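Local structure of oligogalacturonate lyase (Yersinia enterocolitica subsp. enterocolitica, 3PE7) at residues A21-L26 and Y378-P383; Y39-T44 and G86-D91; L184-W189 and F205-P210. The protein cleaves short pectin-derived oligogalacturonates in the cytoplasm by beta-elimination, using a seven-bladed beta-propeller that holds a manganese ion. One frame throughout, in Å; residues are numbered along the deposited sequence.

Overall arrangement
The three contacts sit in different parts of a seven-bladed beta-propeller. Contact 1 pairs a strand near the N-terminus with the last strand of the chain, so the ring is closed between segments whose nearest ends are 352 residues apart, and both other contacts fall within that span. Contact 2 lies deeper, its centre about 11 Å from the centre of the chain, and meets contact 1 where Phe-43 CZ packs at 4.3 Å from Leu-379 CD2. Contact 3 is across the centre from contact 1, their centres about 38 Å apart. The manganese ion, bound by His-287, Gln-350, His-353 and His-355, lies about 12 Å from the side chain of Gln-40 and about 11 Å from that of Glu-208.

Contact 1 of 3, residues A21-L26 and Y378-P383; sequences AQVTRL and YLATLP
Ala-21 opens the pairing by setting its CB 3.6 Å from Thr-381 O, just ahead of the antiparallel ladder that closes the beta-propeller. Strand 22-25, from the start of the chain, joins the final strand here, a closure in which N- and C-terminal strands share one blade. At Gln-22 the carbonyl O accepts the amide N-H of Thr-381 at 2.8 Å. A water bridges Leu-379 O and Thr-381 OG1, and a second links Gln-22 N to Thr-381 O. Val-23 faces Ala-380 in a non-hydrogen-bonded pair; its CG2 packs on Ala-380 CB, while CG1 reaches Tyr-378 CD2 at 4.1 Å. Thr-24 forms the hydrogen-bonded pair with Leu-379 through two bonds, N to Leu-379 O and O to Leu-379 N, each 2.9 Å long. Its hydroxyl turns to Thr-13 of strand 12-15, the next strand of the blade. Arg-25 runs alongside Tyr-378, both side chains pointing the same way. With CG opposite the backbone N (chi1 -173°), Arg-25 CG comes obliquely to 3.5 Å from Tyr-378 CE2, CD lies near the phenol oxygen, and the bend at chi3 carries the guanidinium on to a salt bridge with Asp-12. The guanidinium and ring planes are 70° apart, so the two groups are not stacked. Finally, Leu-26 crosses Leu-379 at a slant, its CD1 3.9 Å from Leu-379 CD1.

Contact 2 of 3, residues Y39-T44 and G86-D91; sequences YQKCFT and GFLSPD
Lys-41 and Leu-88 cross at about a right angle, the lysine chain passing over the leucine CB on its way to the backbone beyond. CG of Lys-41 lies opposite its own backbone N (chi1 178°) and the rest of the chain is fully extended, which carries the ammonium group along 86-91 as far as Ser-89. There NZ donates to Ser-89 O at 2.8 Å, reaching it from 26° outside the carbonyl plane. NZ also forms a salt bridge with Asp-92, and this carboxylate probably helps to balance the lysine's charge. At the other end of the residue, Lys-41 O accepts the amide of Leu-88 (3.0 Å), so one lysine holds the strand by its carbonyl and the loop just after it, at Ser-89, by its ammonium group. Leu-88 meanwhile sends CD1 against the loop 39-44: the methyl lies 3.4 Å from Cys-42 O and 4.0 Å from Thr-44 CG2. Thr-44 meets it with its backbone N as well as with CG2, while its hydroxyl bonds to Lys-49 N and Asp-46. One residue before Lys-41, Gln-40 slants across Phe-87, its amide plane 43° from the ring plane, and its CB sits 3.6 Å from Gly-86 O. The Phe-87 ring also meets that of Phe-96 at a low angle. The contact thus joins the loop leading into strand 49-54 of one propeller blade to strand 87-88, an edge strand of the next sheet, and is an inter-blade junction of the beta-propeller.

Contact 3 of 3, residues L184-W189 and F205-P210; sequences LQENQW and FCHEGP
Trp-189 and Glu-208 lie side by side, with the glutamate CG over the centre of the indole six-membered ring in a CH-pi contact (3.5 Å to its centroid, 10° off the normal). The same residues are joined through the backbone: Glu-208 N donates to Trp-189 O at 3.0 Å, and a water bridges Trp-189 O to Glu-208 O. Beside this pair, Gln-188 OE1 sits over one face of the His-207 imidazole, toward its rim, 3.4 Å from CE1 of the histidine, with the amide and ring planes 38° apart. Further along, Leu-184 CD2 touches Phe-205 CZ at 3.6 Å. Leu-184 and Glu-186 reach over from the preceding blade of the beta-propeller, whereas Trp-189 and Glu-208 extend the pairing of strands 190-196 and 202-207. Glu-186 OE1 takes a hydrogen bond from Gln-188 NE2 (2.9 Å), which helps hold the amide in place, and a water connects the same OE1 to His-207 NE2. His-207 is further positioned by Asp-215 at ND1 and by stacking on Trp-219. The bend of Glu-208 at chi2 (48°) turns its carboxylate away from the indole, where OE2 accepts Gly-209 N at 2.8 Å and OE1 forms a salt bridge with Arg-217.

Contact 1 of 3, residues A21-L26 and Y378-P383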
loop_
_atom_site.group_PDB
_atom_site.type_symbol
_atom_site.label_atom_id
_atom_site.label_comp_id
_atom_site.label_asym_id
_atom_site.label_seq_id
_atom_site.Cartn_x
_atom_site.Cartn_y
_atom_site.Cartn_z
ATOM N N ALA A 21 -12.826 15.760 -15.399
ATOM C CA ALA A 21 -11.997 14.625 -15.842
ATOM C C ALA A 21 -12.841 13.382 -16.123
ATOM O O ALA A 21 -13.844 13.144 -15.454
ATOM C CB ALA A 21 -10.945 14.293 -14.780
ATOM N N GLN A 22 -12.427 12.574 -17.093
ATOM C CA GLN A 22 -13.109 11.311 -17.345
ATOM C C GLN A 22 -12.802 10.331 -16.201
ATOM O O GLN A 22 -11.627 10.118 -15.837
ATOM C CB GLN A 22 -12.665 10.721 -18.683
ATOM C CG GLN A 22 -13.321 9.385 -18.999
ATOM C CD GLN A 22 -13.278 9.027 -20.479
ATOM O OE1 GLN A 22 -13.767 9.779 -21.335
ATOM N NE2 GLN A 22 -12.715 7.873 -20.783
ATOM N N VAL A 23 -13.861 9.732 -15.660
ATOM C CA VAL A 23 -13.739 8.751 -14.583
ATOM C C VAL A 23 -14.544 7.524 -14.976
ATOM O O VAL A 23 -15.662 7.641 -15.482
ATOM C CB VAL A 23 -14.244 9.304 -13.222
ATOM C CG1 VAL A 23 -14.048 8.284 -12.088
ATOM C CG2 VAL A 23 -13.522 10.585 -12.862
ATOM N N THR A 24 -13.967 6.349 -14.768
ATOM C CA THR A 24 -14.682 5.102 -15.045
ATOM C C THR A 24 -14.737 4.282 -13.766
ATOM O O THR A 24 -13.695 4.018 -13.162
ATOM C CB THR A 24 -14.011 4.309 -16.191
ATOM O OG1 THR A 24 -14.044 5.119 -17.377
ATOM C CG2 THR A 24 -14.772 3.012 -16.461
ATOM N N ARG A 25 -15.948 3.916 -13.350
ATOM C CA ARG A 25 -16.144 2.984 -12.236
ATOM C C ARG A 25 -16.123 1.559 -12.777
ATOM O O ARG A 25 -16.841 1.238 -13.735
ATOM C CB ARG A 25 -17.490 3.239 -11.578
ATOM C CG ARG A 25 -17.712 2.432 -10.302
ATOM C CD ARG A 25 -19.015 2.814 -9.671
ATOM N NE ARG A 25 -20.147 2.384 -10.502
ATOM C CZ ARG A 25 -21.365 2.907 -10.424
ATOM N NH1 ARG A 25 -21.621 3.885 -9.568
ATOM N NH2 ARG A 25 -22.335 2.441 -11.221
ATOM N N LEU A 26 -15.315 0.714 -12.144
ATOM C CA LEU A 26 -15.041 -0.624 -12.680
ATOM C C LEU A 26 -15.880 -1.724 -12.043
ATOM O O LEU A 26 -16.023 -2.803 -12.616
ATOM C CB LEU A 26 -13.562 -0.966 -12.496
ATOM C CG LEU A 26 -12.513 -0.018 -13.087
ATOM C CD1 LEU A 26 -11.128 -0.512 -12.712
ATOM C CD2 LEU A 26 -12.640 0.083 -14.599
ATOM N N TYR A 378 -12.260 2.818 -9.121
ATOM C CA TYR A 378 -12.376 3.905 -10.106
ATOM C C TYR A 378 -11.041 4.175 -10.767
ATOM O O TYR A 378 -9.980 4.071 -10.132
ATOM C CB TYR A 378 -12.818 5.215 -9.432
ATOM C CG TYR A 378 -14.141 5.103 -8.746
ATOM C CD1 TYR A 378 -14.236 4.524 -7.470
ATOM C CD2 TYR A 378 -15.312 5.531 -9.379
ATOM C CE1 TYR A 378 -15.471 4.384 -6.832
ATOM C CE2 TYR A 378 -16.562 5.392 -8.748
ATOM C CZ TYR A 378 -16.609 4.820 -7.467
ATOM O OH TYR A 378 -17.811 4.681 -6.841
ATOM N N LEU A 379 -11.107 4.533 -12.047
ATOM C CA LEU A 379 -9.965 5.058 -12.796
ATOM C C LEU A 379 -10.276 6.489 -13.243
ATOM O O LEU A 379 -11.236 6.715 -13.985
ATOM C CB LEU A 379 -9.661 4.174 -14.016
ATOM C CG LEU A 379 -9.007 2.816 -13.747
ATOM C CD1 LEU A 379 -9.063 1.913 -14.986
ATOM C CD2 LEU A 379 -7.548 3.038 -13.272
ATOM N N ALA A 380 -9.453 7.438 -12.794
ATOM C CA ALA A 380 -9.576 8.841 -13.248
ATOM C C ALA A 380 -8.493 9.174 -14.271
ATOM O O ALA A 380 -7.323 8.888 -14.045
ATOM C CB ALA A 380 -9.505 9.786 -12.054
ATOM N N THR A 381 -8.891 9.784 -15.393
ATOM C CA THR A 381 -7.956 10.152 -16.461
ATOM C C THR A 381 -7.307 11.470 -16.155
ATOM O O THR A 381 -7.988 12.456 -15.863
ATOM C CB THR A 381 -8.680 10.206 -17.837
ATOM O OG1 THR A 381 -9.215 8.915 -18.111
ATOM C CG2 THR A 381 -7.677 10.560 -18.962
ATOM N N LEU A 382 -5.976 11.490 -16.169
ATOM C CA LEU A 382 -5.272 12.722 -15.865
ATOM C C LEU A 382 -5.485 13.738 -16.999
ATOM O O LEU A 382 -5.373 13.382 -18.174
ATOM C CB LEU A 382 -3.778 12.465 -15.658
ATOM C CG LEU A 382 -3.332 11.524 -14.516
ATOM C CD1 LEU A 382 -1.827 11.656 -14.358
ATOM C CD2 LEU A 382 -4.032 11.799 -13.192
ATOM N N PRO A 383 -5.811 14.994 -16.639
ATOM C CA PRO A 383 -5.946 16.075 -17.628
ATOM C C PRO A 383 -4.630 16.382 -18.334
ATOM O O PRO A 383 -3.560 16.242 -17.741
ATOM C CB PRO A 383 -6.343 17.281 -16.769
ATOM C CG PRO A 383 -5.773 17.019 -15.448
ATOM C CD PRO A 383 -5.944 15.507 -15.262
HETATM O O HOH W 1 -10.551 7.083 -16.596
HETATM O O HOH W 2 -9.904 13.461 -18.136
#

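Contact 2 of 3, residues Y39-T44 and G86-D91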
loop_
_atom_site.group_PDB
_atom_site.type_symbol
_atom_site.label_atom_id
_atom_site.label_comp_id
_atom_site.label_asym_id
_atom_site.label_seq_id
_atom_site.Cartn_x
_atom_site.Cartn_y
_atom_site.Cartn_z
ATOM N N TYR A 39 1.369 0.505 -2.710
ATOM C CA TYR A 39 2.785 0.200 -3.001
ATOM C C TYR A 39 3.002 -1.222 -3.541
ATOM O O TYR A 39 4.133 -1.570 -3.960
ATOM C CB TYR A 39 3.666 0.492 -1.776
ATOM C CG TYR A 39 3.207 -0.212 -0.515
ATOM C CD1 TYR A 39 2.258 0.371 0.337
ATOM C CD2 TYR A 39 3.716 -1.476 -0.182
ATOM C CE1 TYR A 39 1.829 -0.288 1.505
ATOM C CE2 TYR A 39 3.293 -2.130 0.961
ATOM C CZ TYR A 39 2.342 -1.545 1.789
ATOM O OH TYR A 39 1.940 -2.205 2.928
ATOM N N GLN A 40 1.936 -2.032 -3.538
ATOM C CA GLN A 40 1.975 -3.438 -4.005
ATOM C C GLN A 40 1.495 -3.550 -5.454
ATOM O O GLN A 40 0.469 -2.954 -5.834
ATOM C CB GLN A 40 1.126 -4.368 -3.108
ATOM C CG GLN A 40 1.559 -4.451 -1.611
ATOM C CD GLN A 40 2.802 -5.318 -1.388
ATOM O OE1 GLN A 40 2.752 -6.313 -0.641
ATOM N NE2 GLN A 40 3.918 -4.950 -2.020
ATOM N N LYS A 41 2.225 -4.311 -6.275
ATOM C CA LYS A 41 1.846 -4.454 -7.690
ATOM C C LYS A 41 0.459 -5.067 -7.876
ATOM O O LYS A 41 0.192 -6.169 -7.369
ATOM C CB LYS A 41 2.894 -5.281 -8.462
ATOM C CG LYS A 41 2.515 -5.507 -9.921
ATOM C CD LYS A 41 3.599 -6.318 -10.636
ATOM C CE LYS A 41 3.098 -6.772 -12.003
ATOM N NZ LYS A 41 4.144 -7.589 -12.722
ATOM N N CYS A 42 -0.426 -4.340 -8.584
ATOM C CA CYS A 42 -1.760 -4.850 -8.926
ATOM C C CYS A 42 -2.108 -4.874 -10.416
ATOM O O CYS A 42 -3.008 -5.581 -10.803
ATOM C CB CYS A 42 -2.883 -4.098 -8.174
ATOM S SG CYS A 42 -2.911 -2.296 -8.454
ATOM N N PHE A 43 -1.411 -4.074 -11.229
ATOM C CA PHE A 43 -1.579 -4.131 -12.669
ATOM C C PHE A 43 -0.541 -5.060 -13.274
ATOM O O PHE A 43 0.594 -5.048 -12.848
ATOM C CB PHE A 43 -1.392 -2.753 -13.305
ATOM C CG PHE A 43 -2.523 -1.822 -13.068
ATOM C CD1 PHE A 43 -3.660 -1.866 -13.873
ATOM C CD2 PHE A 43 -2.433 -0.868 -12.052
ATOM C CE1 PHE A 43 -4.718 -0.952 -13.660
ATOM C CE2 PHE A 43 -3.485 0.015 -11.813
ATOM C CZ PHE A 43 -4.618 -0.019 -12.624
ATOM N N THR A 44 -0.928 -5.840 -14.281
ATOM C CA THR A 44 0.072 -6.582 -15.064
ATOM C C THR A 44 0.935 -5.564 -15.832
ATOM O O THR A 44 0.544 -4.418 -15.998
ATOM C CB THR A 44 -0.559 -7.622 -16.014
ATOM O OG1 THR A 44 -1.563 -7.022 -16.842
ATOM C CG2 THR A 44 -1.188 -8.743 -15.206
ATOM N N GLY A 86 -1.866 -8.226 -0.907
ATOM C CA GLY A 86 -1.487 -9.116 -2.014
ATOM C C GLY A 86 -0.831 -8.376 -3.155
ATOM O O GLY A 86 -1.078 -7.192 -3.353
ATOM N N PHE A 87 0.010 -9.089 -3.903
ATOM C CA PHE A 87 0.701 -8.490 -5.043
ATOM C C PHE A 87 0.930 -9.513 -6.151
ATOM O O PHE A 87 0.987 -10.725 -5.916
ATOM C CB PHE A 87 2.020 -7.854 -4.604
ATOM C CG PHE A 87 3.013 -8.824 -4.010
ATOM C CD1 PHE A 87 3.978 -9.432 -4.814
ATOM C CD2 PHE A 87 2.994 -9.113 -2.647
ATOM C CE1 PHE A 87 4.921 -10.334 -4.253
ATOM C CE2 PHE A 87 3.932 -10.003 -2.069
ATOM C CZ PHE A 87 4.890 -10.616 -2.866
ATOM N N LEU A 88 1.042 -9.008 -7.369
ATOM C CA LEU A 88 1.414 -9.826 -8.518
ATOM C C LEU A 88 2.929 -9.939 -8.606
ATOM O O LEU A 88 3.664 -9.006 -8.269
ATOM C CB LEU A 88 0.880 -9.194 -9.810
ATOM C CG LEU A 88 -0.644 -9.057 -9.896
ATOM C CD1 LEU A 88 -1.036 -8.358 -11.241
ATOM C CD2 LEU A 88 -1.289 -10.429 -9.730
ATOM N N SER A 89 3.396 -11.089 -9.090
ATOM C CA SER A 89 4.821 -11.274 -9.324
ATOM C C SER A 89 5.279 -10.387 -10.501
ATOM O O SER A 89 4.447 -9.976 -11.321
ATOM C CB SER A 89 5.101 -12.752 -9.649
ATOM O OG SER A 89 4.355 -13.177 -10.778
ATOM N N PRO A 90 6.596 -10.137 -10.613
ATOM C CA PRO A 90 7.090 -9.348 -11.762
ATOM C C PRO A 90 6.652 -9.883 -13.117
ATOM O O PRO A 90 6.269 -9.094 -14.002
ATOM C CB PRO A 90 8.623 -9.395 -11.598
ATOM C CG PRO A 90 8.845 -9.538 -10.119
ATOM C CD PRO A 90 7.658 -10.387 -9.618
ATOM N N ASP A 91 6.653 -11.211 -13.272
ATOM C CA ASP A 91 6.312 -11.831 -14.545
ATOM C C ASP A 91 4.806 -11.986 -14.804
ATOM O O ASP A 91 4.394 -12.577 -15.799
ATOM C CB ASP A 91 7.061 -13.175 -14.704
ATOM C CG ASP A 91 8.567 -12.993 -14.855
ATOM O OD1 ASP A 91 9.014 -11.907 -15.310
ATOM O OD2 ASP A 91 9.318 -13.944 -14.525
#

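Contact 3 of 3, residues L184-W189 and F205-P210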
loop_
_atom_site.group_PDB
_atom_site.type_symbol
_atom_site.label_atom_id
_atom_site.label_comp_id
_atom_site.label_asym_id
_atom_site.label_seq_id
_atom_site.Cartn_x
_atom_site.Cartn_y
_atom_site.Cartn_z
ATOM N N LEU A 184 16.451 -8.517 12.412
ATOM C CA LEU A 184 16.453 -7.632 13.569
ATOM C C LEU A 184 15.365 -8.062 14.543
ATOM O O LEU A 184 14.272 -8.458 14.127
ATOM C CB LEU A 184 16.198 -6.180 13.138
ATOM C CG LEU A 184 16.053 -5.090 14.198
ATOM C CD1 LEU A 184 17.356 -4.802 14.957
ATOM C CD2 LEU A 184 15.501 -3.798 13.556
ATOM N N GLN A 185 15.666 -7.988 15.836
ATOM C CA GLN A 185 14.664 -8.267 16.869
ATOM C C GLN A 185 14.868 -7.305 18.026
ATOM O O GLN A 185 15.982 -7.193 18.557
ATOM C CB GLN A 185 14.717 -9.730 17.333
ATOM C CG GLN A 185 13.677 -10.073 18.412
ATOM C CD GLN A 185 13.583 -11.560 18.671
ATOM O OE1 GLN A 185 13.441 -12.359 17.737
ATOM N NE2 GLN A 185 13.642 -11.944 19.950
ATOM N N GLU A 186 13.801 -6.575 18.370
ATOM C CA GLU A 186 13.822 -5.548 19.414
ATOM C C GLU A 186 12.512 -5.533 20.182
ATOM O O GLU A 186 11.480 -5.959 19.653
ATOM C CB GLU A 186 14.041 -4.148 18.815
ATOM C CG GLU A 186 15.402 -3.954 18.149
ATOM C CD GLU A 186 15.598 -2.556 17.569
ATOM O OE1 GLU A 186 14.600 -1.922 17.136
ATOM O OE2 GLU A 186 16.766 -2.099 17.534
ATOM N N ASN A 187 12.560 -5.029 21.418
ATOM C CA ASN A 187 11.349 -4.808 22.207
ATOM C C ASN A 187 10.797 -3.403 21.977
ATOM O O ASN A 187 10.677 -2.578 22.890
ATOM C CB ASN A 187 11.609 -5.091 23.690
ATOM C CG ASN A 187 11.879 -6.560 23.964
ATOM O OD1 ASN A 187 11.599 -7.435 23.137
ATOM N ND2 ASN A 187 12.438 -6.839 25.132
ATOM N N GLN A 188 10.500 -3.118 20.714
ATOM C CA GLN A 188 9.747 -1.914 20.348
ATOM C C GLN A 188 8.969 -2.218 19.072
ATOM O O GLN A 188 9.324 -3.111 18.309
ATOM C CB GLN A 188 10.638 -0.665 20.205
ATOM C CG GLN A 188 11.535 -0.581 18.956
ATOM C CD GLN A 188 12.528 0.576 19.040
ATOM O OE1 GLN A 188 12.165 1.707 19.388
ATOM N NE2 GLN A 188 13.797 0.291 18.744
ATOM N N TRP A 189 7.893 -1.476 18.856
ATOM C CA TRP A 189 6.994 -1.763 17.738
ATOM C C TRP A 189 7.663 -1.435 16.400
ATOM O O TRP A 189 7.903 -0.264 16.088
ATOM C CB TRP A 189 5.736 -0.922 17.891
ATOM C CG TRP A 189 4.576 -1.363 17.058
ATOM C CD1 TRP A 189 4.533 -2.386 16.152
ATOM C CD2 TRP A 189 3.280 -0.769 17.057
ATOM N NE1 TRP A 189 3.271 -2.467 15.586
ATOM C CE2 TRP A 189 2.491 -1.481 16.127
ATOM C CE3 TRP A 189 2.706 0.309 17.757
ATOM C CZ2 TRP A 189 1.153 -1.156 15.876
ATOM C CZ3 TRP A 189 1.375 0.626 17.518
ATOM C CH2 TRP A 189 0.613 -0.110 16.576
ATOM N N PHE A 205 12.395 0.366 7.199
ATOM C CA PHE A 205 11.329 -0.056 8.140
ATOM C C PHE A 205 11.051 1.093 9.083
ATOM O O PHE A 205 11.782 2.081 9.101
ATOM C CB PHE A 205 11.720 -1.323 8.932
ATOM C CG PHE A 205 12.873 -1.117 9.888
ATOM C CD1 PHE A 205 12.644 -0.937 11.252
ATOM C CD2 PHE A 205 14.194 -1.126 9.430
ATOM C CE1 PHE A 205 13.702 -0.747 12.128
ATOM C CE2 PHE A 205 15.254 -0.934 10.318
ATOM C CZ PHE A 205 15.005 -0.748 11.664
ATOM N N CYS A 206 9.974 0.991 9.860
ATOM C CA CYS A 206 9.612 2.087 10.758
ATOM C C CYS A 206 9.533 1.684 12.223
ATOM O O CYS A 206 9.402 0.501 12.569
ATOM C CB CYS A 206 8.281 2.744 10.336
ATOM S SG CYS A 206 6.775 1.747 10.619
ATOM N N HIS A 207 9.603 2.701 13.070
ATOM C CA HIS A 207 9.149 2.570 14.453
ATOM C C HIS A 207 7.705 3.022 14.433
ATOM O O HIS A 207 7.419 4.209 14.230
ATOM C CB HIS A 207 9.993 3.429 15.384
ATOM C CG HIS A 207 11.378 2.896 15.606
ATOM N ND1 HIS A 207 12.272 3.494 16.472
ATOM C CD2 HIS A 207 12.024 1.829 15.077
ATOM C CE1 HIS A 207 13.405 2.814 16.469
ATOM N NE2 HIS A 207 13.289 1.811 15.617
ATOM N N GLU A 208 6.803 2.052 14.580
ATOM C CA GLU A 208 5.361 2.326 14.570
ATOM C C GLU A 208 4.937 2.940 15.904
ATOM O O GLU A 208 5.574 2.714 16.940
ATOM C CB GLU A 208 4.571 1.046 14.246
ATOM C CG GLU A 208 3.070 1.271 13.942
ATOM C CD GLU A 208 2.849 2.392 12.942
ATOM O OE1 GLU A 208 2.972 2.128 11.747
ATOM O OE2 GLU A 208 2.569 3.536 13.349
ATOM N N GLY A 209 3.868 3.729 15.868
ATOM C CA GLY A 209 3.371 4.389 17.063
ATOM C C GLY A 209 3.010 5.833 16.774
ATOM O O GLY A 209 3.177 6.303 15.642
ATOM N N PRO A 210 2.497 6.543 17.791
ATOM C CA PRO A 210 2.068 7.929 17.655
ATOM C C PRO A 210 3.148 8.784 17.004
ATOM O O PRO A 210 4.307 8.760 17.439
ATOM C CB PRO A 210 1.843 8.365 19.107
ATOM C CG PRO A 210 1.493 7.095 19.822
ATOM C CD PRO A 210 2.373 6.060 19.177
HETATM O O HOH W 3 15.077 -0.207 15.297
HETATM O O HOH W 4 7.978 2.021 17.816
#